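Local coordinates for Sn-glycerol-3-phosphate ABC transporter substrate-binding protein UspB (PDB 4MFI) that binds glycerophosphocholine as the substrate-binding subunit of an ATP-binding cassette transporter, to which it presumably delivers it, at residues 116-121 with 143-148; 94-99 with 313-318; 131-136 with 348-353. All coordinates share one frame; numbering follows the deposited sequence.

Contact 1: 116-121 with 143-148; sequences ALDDLF and GRHYAV
The carboxylate of D118 reaches the backbone N and the ring edge of H145 and grips both. This is a His-carboxylate hydrogen bond, joined by a second one to the backbone N, in the alpha/beta fold of a periplasmic-binding-protein relative, where the N-terminal part of helix 118-124 meets the first residues of strand 144-160. D118 OD1 accepts the backbone N of H145 at 2.8 Å through its syn lone pair. D118 OD2 accepts H145 ND1, also at 2.8 Å, on its syn side but 19° out of the carboxylate plane. The carboxylate comes to the edge of the imidazole, close to the ring plane, yet the two planes are turned 48° apart. D118 has CG beside its own backbone N (chi1 -53°), which turns the carboxylate toward the strand. The bond to ND1 holds the ring rotation and would make a proton on ND1 likely. The two bonds together fix the carboxylate.

A third bond ties the backbones. L117 N meets H145 O at 2.8 Å. Around this polar centre the packing is apolar. A116 CB touches Y146 CE1 at 3.8 Å. L117 CD1 reaches the backbone of A147 and also V148 CG2. Helix 317-330 packs on F121 and V148, while W105 and A109 of helix 104-110 touch Y146. F121 crosses H145 at about a right angle, with its CE2 near H145 CB. At the edge of the same phenyl ring, V148 CG2 lies 3.8 Å from F121 CE1.

Contact 2: 94-99 with 313-318; sequences VPDVVL and AKLSEE
V94 carries CG1 beside its backbone N (chi1 -68°), and its two methyls reach K314 and L315. K314 CG sits between the backbone N and the carbonyl carbon (chi1 68°), which lays CG and CD against the V94 methyls. V94 CG1 meets K314 CD at 3.8 Å, and V94 CG2 touches K314 CG. The ammonium goes on past the valine to the backbone oxygens of L89 and G91, which hold it by hydrogen bonds.

L315 points its branched end at residues 94-96, just before strand 97-101. Its CD2 lies 3.8 Å from V94 CG2 and 3.7 Å from P95 O. P95 O is buried and has no hydrogen-bond partner in the model. The other methyl, L315 CD1, packs 3.6 Å from D96 OD1, so a leucine methyl borders a charged group. That carboxylate is well satisfied by others: R319 bridges to OD1, and K33 bridges to OD2, which also accepts the backbone N of D40.

S316 is the N-cap of helix 317-330, its OG bonded to R319 N. The contact therefore joins the entry to a central strand with the N-terminal end of a covering helix, as expected in the layered alpha/beta lobe of a solute-binding protein.

Contact 3: 131-136 with 348-353; sequences YVDSLL and VRKSAV
K350 NZ forms a salt bridge with D133 OD1 at 2.8 Å. The ammonium meets this oxygen from above the carboxylate, 37° out of its plane. A water donates to D133 OD2 and makes a weak bond with the same NZ. K350 is extended beyond CG, which carries the ammonium across Y131 O to the aspartate; the backbone oxygen of T129 is a further partner.

The backbones join in a single beta bridge between Y131 and R349. V132 N donates to V348 O at 2.9 Å. Y131 CA makes a CA-H...O contact with the same oxygen.

R349 CD sits squarely over one face of the Y131 ring, 3.5 Å from its centroid, in a CH-pi contact. Bends at chi2 (-72°) and chi3 (-71°) fold the chain back over the phenol. D130 takes R349 NE in a salt bridge, and T331 bonds to Y131 OH. V348 runs beside the ring, with its CG2 4.0 Å from Y131 CE2. L135 meets V348 at about a right angle, with L135 CD1 3.9 Å from V348 CA.

The contact fastens the start of helix 133-137 to the loop between helices 333-343 and 356-364. P333 and T336 of helix 333-343 pack on R349, while V148 and P149 of strand 144-160 touch Y131.

In the fold
Contacts 1 and 2 reach the same mixed sheet, and their centres are 13 Å apart. Their nearest atoms stay about 4 Å from each other. Helix 317-330 connects them: it begins in contact 2 and runs on to contact 1. Contact 3 touches contact 1 directly, with H145 CD2 3.3 Å from L136 O. Its centre lies 16 Å from that of contact 1 and 24 Å from that of contact 2. Along the chain, contact 1 is nested inside the loop closed by contact 2, while contact 3 crosses both. Contacts 2 and 3 each join segments more than 210 residues apart, and so knit early and late chain regions together.

Contact 1: 116-121 with 143-148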
loop_
_atom_site.group_PDB
_atom_site.type_symbol
_atom_site.label_atom_id
_atom_site.label_comp_id
_atom_site.label_asym_id
_atom_site.label_seq_id
_atom_site.Cartn_x
_atom_site.Cartn_y
_atom_site.Cartn_z
ATOM N N ALA A 116 -0.792 12.420 18.037
ATOM C CA ALA A 116 -0.500 13.278 16.892
ATOM C C ALA A 116 0.970 13.677 16.997
ATOM O O ALA A 116 1.408 14.195 18.028
ATOM C CB ALA A 116 -1.401 14.509 16.891
ATOM N N LEU A 117 1.728 13.429 15.933
ATOM C CA LEU A 117 3.192 13.432 16.004
ATOM C C LEU A 117 3.881 14.752 15.681
ATOM O O LEU A 117 5.089 14.877 15.887
ATOM C CB LEU A 117 3.763 12.358 15.073
ATOM C CG LEU A 117 3.365 10.920 15.393
ATOM C CD1 LEU A 117 3.932 9.956 14.365
ATOM C CD2 LEU A 117 3.829 10.549 16.793
ATOM N N ASP A 118 3.141 15.730 15.177
ATOM C CA ASP A 118 3.775 16.922 14.609
ATOM C C ASP A 118 4.636 17.730 15.577
ATOM O O ASP A 118 5.741 18.157 15.223
ATOM C CB ASP A 118 2.719 17.808 13.961
ATOM C CG ASP A 118 1.882 17.046 12.968
ATOM O OD1 ASP A 118 0.966 16.321 13.413
ATOM O OD2 ASP A 118 2.160 17.135 11.749
ATOM N N ASP A 119 4.145 17.932 16.794
ATOM C CA ASP A 119 4.924 18.652 17.793
ATOM C C ASP A 119 6.200 17.888 18.121
ATOM O O ASP A 119 7.282 18.474 18.191
ATOM C CB ASP A 119 4.100 18.887 19.060
ATOM C CG ASP A 119 3.069 19.986 18.889
ATOM O OD1 ASP A 119 3.150 20.723 17.882
ATOM O OD2 ASP A 119 2.187 20.121 19.764
ATOM N N LEU A 120 6.074 16.578 18.305
ATOM C CA LEU A 120 7.239 15.730 18.561
ATOM C C LEU A 120 8.241 15.721 17.401
ATOM O O LEU A 120 9.451 15.734 17.637
ATOM C CB LEU A 120 6.813 14.304 18.937
ATOM C CG LEU A 120 6.226 14.101 20.333
ATOM C CD1 LEU A 120 5.488 12.770 20.433
ATOM C CD2 LEU A 120 7.325 14.161 21.373
ATOM N N PHE A 121 7.744 15.699 16.161
ATOM C CA PHE A 121 8.613 15.815 14.985
ATOM C C PHE A 121 9.537 17.023 15.138
ATOM O O PHE A 121 10.747 16.935 14.918
ATOM C CB PHE A 121 7.788 16.024 13.704
ATOM C CG PHE A 121 7.113 14.783 13.163
ATOM C CD1 PHE A 121 7.509 13.506 13.541
ATOM C CD2 PHE A 121 6.089 14.912 12.231
ATOM C CE1 PHE A 121 6.882 12.381 13.008
ATOM C CE2 PHE A 121 5.466 13.797 11.690
ATOM C CZ PHE A 121 5.859 12.531 12.083
ATOM N N GLY A 143 -4.549 17.968 9.173
ATOM C CA GLY A 143 -3.302 18.680 9.396
ATOM C C GLY A 143 -2.389 18.065 10.439
ATOM O O GLY A 143 -1.362 18.650 10.785
ATOM N N ARG A 144 -2.754 16.888 10.941
ATOM C CA ARG A 144 -1.945 16.199 11.938
ATOM C C ARG A 144 -1.541 14.828 11.436
ATOM O O ARG A 144 -2.319 14.162 10.746
ATOM C CB ARG A 144 -2.728 16.052 13.241
ATOM C CG ARG A 144 -3.227 17.382 13.775
ATOM C CD ARG A 144 -3.865 17.250 15.138
ATOM N NE ARG A 144 -4.248 18.562 15.653
ATOM C CZ ARG A 144 -5.410 19.156 15.400
ATOM N NH1 ARG A 144 -6.322 18.551 14.648
ATOM N NH2 ARG A 144 -5.665 20.356 15.910
ATOM N N HIS A 145 -0.327 14.402 11.786
ATOM C CA HIS A 145 0.187 13.100 11.357
ATOM C C HIS A 145 0.155 12.116 12.512
ATOM O O HIS A 145 0.529 12.460 13.630
ATOM C CB HIS A 145 1.621 13.213 10.832
ATOM C CG HIS A 145 1.748 13.999 9.565
ATOM N ND1 HIS A 145 1.806 15.375 9.548
ATOM C CD2 HIS A 145 1.837 13.603 8.272
ATOM C CE1 HIS A 145 1.921 15.794 8.300
ATOM N NE2 HIS A 145 1.945 14.737 7.506
ATOM N N TYR A 146 -0.270 10.885 12.237
ATOM C CA TYR A 146 -0.443 9.883 13.286
ATOM C C TYR A 146 0.457 8.659 13.167
ATOM O O TYR A 146 0.402 7.773 14.011
ATOM C CB TYR A 146 -1.913 9.460 13.378
ATOM C CG TYR A 146 -2.791 10.577 13.873
ATOM C CD1 TYR A 146 -3.002 10.769 15.235
ATOM C CD2 TYR A 146 -3.367 11.481 12.983
ATOM C CE1 TYR A 146 -3.792 11.809 15.695
ATOM C CE2 TYR A 146 -4.155 12.524 13.435
ATOM C CZ TYR A 146 -4.369 12.682 14.791
ATOM O OH TYR A 146 -5.157 13.721 15.244
ATOM N N ALA A 147 1.281 8.607 12.128
ATOM C CA ALA A 147 2.261 7.538 11.986
ATOM C C ALA A 147 3.361 7.971 11.034
ATOM O O ALA A 147 3.265 9.025 10.406
ATOM C CB ALA A 147 1.599 6.248 11.489
ATOM N N VAL A 148 4.404 7.150 10.945
ATOM C CA VAL A 148 5.533 7.366 10.044
ATOM C C VAL A 148 5.627 6.126 9.144
ATOM O O VAL A 148 5.535 5.004 9.636
ATOM C CB VAL A 148 6.838 7.550 10.863
ATOM C CG1 VAL A 148 8.069 7.612 9.963
ATOM C CG2 VAL A 148 6.754 8.794 11.743
#

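Contact 2: 94-99 with 313-318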
loop_
_atom_site.group_PDB
_atom_site.type_symbol
_atom_site.label_atom_id
_atom_site.label_comp_id
_atom_site.label_asym_id
_atom_site.label_seq_id
_atom_site.Cartn_x
_atom_site.Cartn_y
_atom_site.Cartn_z
ATOM N N VAL A 94 0.343 -1.266 26.916
ATOM C CA VAL A 94 0.313 -0.947 25.497
ATOM C C VAL A 94 1.737 -0.917 24.963
ATOM O O VAL A 94 2.690 -0.762 25.731
ATOM C CB VAL A 94 -0.369 0.420 25.238
ATOM C CG1 VAL A 94 -1.861 0.346 25.557
ATOM C CG2 VAL A 94 0.310 1.520 26.036
ATOM N N PRO A 95 1.894 -1.084 23.643
ATOM C CA PRO A 95 3.222 -0.919 23.044
ATOM C C PRO A 95 3.653 0.540 23.099
ATOM O O PRO A 95 2.806 1.428 23.246
ATOM C CB PRO A 95 2.998 -1.336 21.589
ATOM C CG PRO A 95 1.527 -1.102 21.345
ATOM C CD PRO A 95 0.876 -1.473 22.651
ATOM N N ASP A 96 4.952 0.787 22.986
ATOM C CA ASP A 96 5.446 2.144 22.772
ATOM C C ASP A 96 5.405 2.515 21.300
ATOM O O ASP A 96 5.188 3.681 20.941
ATOM C CB ASP A 96 6.876 2.277 23.289
ATOM C CG ASP A 96 6.954 2.130 24.785
ATOM O OD1 ASP A 96 6.792 3.147 25.493
ATOM O OD2 ASP A 96 7.156 0.990 25.253
ATOM N N VAL A 97 5.625 1.510 20.452
ATOM C CA VAL A 97 5.657 1.680 19.000
ATOM C C VAL A 97 4.863 0.528 18.414
ATOM O O VAL A 97 5.121 -0.633 18.740
ATOM C CB VAL A 97 7.106 1.650 18.459
ATOM C CG1 VAL A 97 7.117 1.723 16.935
ATOM C CG2 VAL A 97 7.923 2.791 19.059
ATOM N N VAL A 98 3.880 0.839 17.578
ATOM C CA VAL A 98 3.015 -0.198 17.022
ATOM C C VAL A 98 2.864 -0.065 15.508
ATOM O O VAL A 98 2.707 1.040 14.974
ATOM C CB VAL A 98 1.625 -0.242 17.730
ATOM C CG1 VAL A 98 0.870 1.079 17.553
ATOM C CG2 VAL A 98 0.797 -1.418 17.239
ATOM N N LEU A 99 2.932 -1.201 14.819
ATOM C CA LEU A 99 2.814 -1.248 13.366
ATOM C C LEU A 99 1.341 -1.325 12.942
ATOM O O LEU A 99 0.660 -2.322 13.205
ATOM C CB LEU A 99 3.577 -2.463 12.840
ATOM C CG LEU A 99 3.672 -2.641 11.325
ATOM C CD1 LEU A 99 4.430 -1.469 10.712
ATOM C CD2 LEU A 99 4.364 -3.950 10.984
ATOM N N ALA A 313 -1.342 7.065 22.539
ATOM C CA ALA A 313 -1.565 8.280 23.314
ATOM C C ALA A 313 -1.327 8.088 24.808
ATOM O O ALA A 313 -0.976 9.044 25.503
ATOM C CB ALA A 313 -2.977 8.807 23.075
ATOM N N LYS A 314 -1.526 6.872 25.315
ATOM C CA LYS A 314 -1.447 6.660 26.764
ATOM C C LYS A 314 -0.043 6.293 27.265
ATOM O O LYS A 314 0.123 5.456 28.152
ATOM C CB LYS A 314 -2.489 5.650 27.243
ATOM C CG LYS A 314 -2.274 4.230 26.777
ATOM C CD LYS A 314 -2.994 3.256 27.699
ATOM C CE LYS A 314 -4.434 3.673 27.930
ATOM N NZ LYS A 314 -5.225 2.617 28.619
ATOM N N LEU A 315 0.961 6.941 26.690
ATOM C CA LEU A 315 2.323 6.864 27.200
ATOM C C LEU A 315 2.628 8.159 27.933
ATOM O O LEU A 315 2.040 9.200 27.630
ATOM C CB LEU A 315 3.324 6.721 26.050
ATOM C CG LEU A 315 3.231 5.585 25.033
ATOM C CD1 LEU A 315 4.507 5.555 24.189
ATOM C CD2 LEU A 315 2.975 4.238 25.686
ATOM N N SER A 316 3.549 8.107 28.890
ATOM C CA SER A 316 4.086 9.332 29.469
ATOM C C SER A 316 4.793 10.126 28.372
ATOM O O SER A 316 5.168 9.566 27.332
ATOM C CB SER A 316 5.074 9.009 30.585
ATOM O OG SER A 316 6.262 8.442 30.058
ATOM N N GLU A 317 4.970 11.428 28.590
ATOM C CA GLU A 317 5.657 12.260 27.607
ATOM C C GLU A 317 7.073 11.766 27.330
ATOM O O GLU A 317 7.503 11.738 26.177
ATOM C CB GLU A 317 5.670 13.736 28.019
ATOM C CG GLU A 317 4.496 14.539 27.463
ATOM C CD GLU A 317 4.443 14.538 25.938
ATOM O OE1 GLU A 317 5.509 14.404 25.293
ATOM O OE2 GLU A 317 3.330 14.674 25.385
ATOM N N GLU A 318 7.788 11.363 28.380
ATOM C CA GLU A 318 9.143 10.838 28.211
ATOM C C GLU A 318 9.148 9.615 27.300
ATOM O O GLU A 318 9.987 9.505 26.402
ATOM C CB GLU A 318 9.785 10.491 29.561
ATOM C CG GLU A 318 11.088 9.694 29.428
ATOM C CD GLU A 318 11.889 9.613 30.719
ATOM O OE1 GLU A 318 11.787 10.541 31.552
ATOM O OE2 GLU A 318 12.629 8.620 30.901
#

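Contact 3: 131-136 with 348-353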
loop_
_atom_site.group_PDB
_atom_site.type_symbol
_atom_site.label_atom_id
_atom_site.label_comp_id
_atom_site.label_asym_id
_atom_site.label_seq_id
_atom_site.Cartn_x
_atom_site.Cartn_y
_atom_site.Cartn_z
ATOM N N TYR A 131 10.966 12.674 3.937
ATOM C CA TYR A 131 10.120 11.505 3.700
ATOM C C TYR A 131 9.426 11.671 2.361
ATOM O O TYR A 131 9.006 12.780 2.011
ATOM C CB TYR A 131 9.095 11.308 4.825
ATOM C CG TYR A 131 9.717 10.760 6.086
ATOM C CD1 TYR A 131 10.392 11.595 6.971
ATOM C CD2 TYR A 131 9.674 9.402 6.367
ATOM C CE1 TYR A 131 10.981 11.094 8.108
ATOM C CE2 TYR A 131 10.261 8.889 7.505
ATOM C CZ TYR A 131 10.910 9.742 8.374
ATOM O OH TYR A 131 11.499 9.244 9.510
ATOM N N VAL A 132 9.327 10.574 1.608
ATOM C CA VAL A 132 8.576 10.555 0.353
ATOM C C VAL A 132 7.216 11.197 0.625
ATOM O O VAL A 132 6.545 10.847 1.597
ATOM C CB VAL A 132 8.417 9.112 -0.171
ATOM C CG1 VAL A 132 7.472 9.055 -1.368
ATOM C CG2 VAL A 132 9.788 8.527 -0.535
ATOM N N ASP A 133 6.832 12.161 -0.206
ATOM C CA ASP A 133 5.689 13.017 0.108
ATOM C C ASP A 133 4.419 12.231 0.384
ATOM O O ASP A 133 3.771 12.436 1.421
ATOM C CB ASP A 133 5.423 14.034 -1.011
ATOM C CG ASP A 133 6.459 15.141 -1.072
ATOM O OD1 ASP A 133 7.253 15.275 -0.120
ATOM O OD2 ASP A 133 6.463 15.897 -2.072
ATOM N N SER A 134 4.066 11.324 -0.525
ATOM C CA SER A 134 2.817 10.582 -0.378
ATOM C C SER A 134 2.867 9.665 0.833
ATOM O O SER A 134 1.857 9.481 1.510
ATOM C CB SER A 134 2.483 9.778 -1.641
ATOM O OG SER A 134 3.439 8.752 -1.841
ATOM N N LEU A 135 4.039 9.097 1.112
ATOM C CA LEU A 135 4.147 8.100 2.178
ATOM C C LEU A 135 3.938 8.715 3.556
ATOM O O LEU A 135 3.393 8.069 4.448
ATOM C CB LEU A 135 5.478 7.347 2.112
ATOM C CG LEU A 135 5.711 6.516 0.844
ATOM C CD1 LEU A 135 7.041 5.768 0.933
ATOM C CD2 LEU A 135 4.560 5.548 0.595
ATOM N N LEU A 136 4.373 9.957 3.741
ATOM C CA LEU A 136 4.096 10.656 4.991
ATOM C C LEU A 136 2.669 11.217 5.011
ATOM O O LEU A 136 1.993 11.177 6.049
ATOM C CB LEU A 136 5.125 11.763 5.230
ATOM C CG LEU A 136 4.968 12.500 6.563
ATOM C CD1 LEU A 136 5.081 11.533 7.734
ATOM C CD2 LEU A 136 6.006 13.595 6.676
ATOM N N VAL A 348 11.567 4.769 2.361
ATOM C CA VAL A 348 10.564 5.785 2.667
ATOM C C VAL A 348 11.135 7.204 2.691
ATOM O O VAL A 348 10.394 8.166 2.911
ATOM C CB VAL A 348 9.831 5.483 3.995
ATOM C CG1 VAL A 348 9.283 4.054 3.987
ATOM C CG2 VAL A 348 10.753 5.693 5.200
ATOM N N ARG A 349 12.444 7.325 2.456
ATOM C CA ARG A 349 13.123 8.616 2.460
ATOM C C ARG A 349 13.598 8.971 1.067
ATOM O O ARG A 349 14.174 8.122 0.373
ATOM C CB ARG A 349 14.338 8.587 3.401
ATOM C CG ARG A 349 13.989 8.360 4.869
ATOM C CD ARG A 349 13.329 9.587 5.484
ATOM N NE ARG A 349 14.311 10.649 5.640
ATOM C CZ ARG A 349 14.874 10.990 6.794
ATOM N NH1 ARG A 349 14.537 10.367 7.921
ATOM N NH2 ARG A 349 15.775 11.956 6.817
ATOM N N LYS A 350 13.379 10.222 0.668
ATOM C CA LYS A 350 13.823 10.696 -0.641
ATOM C C LYS A 350 15.327 10.517 -0.815
ATOM O O LYS A 350 15.790 10.044 -1.854
ATOM C CB LYS A 350 13.458 12.172 -0.826
ATOM C CG LYS A 350 11.966 12.452 -0.749
ATOM C CD LYS A 350 11.715 13.952 -0.820
ATOM C CE LYS A 350 10.235 14.272 -0.699
ATOM N NZ LYS A 350 10.019 15.729 -0.495
ATOM N N SER A 351 16.087 10.878 0.214
ATOM C CA SER A 351 17.544 10.848 0.133
ATOM C C SER A 351 18.143 9.453 0.261
ATOM O O SER A 351 19.369 9.309 0.248
ATOM C CB SER A 351 18.157 11.746 1.206
ATOM O OG SER A 351 17.951 11.194 2.493
ATOM N N ALA A 352 17.309 8.423 0.394
ATOM C CA ALA A 352 17.855 7.071 0.435
ATOM C C ALA A 352 18.496 6.697 -0.908
ATOM O O ALA A 352 19.352 5.812 -0.961
ATOM C CB ALA A 352 16.806 6.049 0.881
ATOM N N VAL A 353 18.113 7.400 -1.978
ATOM C CA VAL A 353 18.728 7.192 -3.294
ATOM C C VAL A 353 20.207 7.563 -3.290
ATOM O O VAL A 353 20.962 7.096 -4.139
ATOM C CB VAL A 353 18.008 7.977 -4.436
ATOM C CG1 VAL A 353 16.519 7.713 -4.409
ATOM C CG2 VAL A 353 18.271 9.473 -4.336
HETATM O O HOH W 1 8.391 17.674 -2.667
#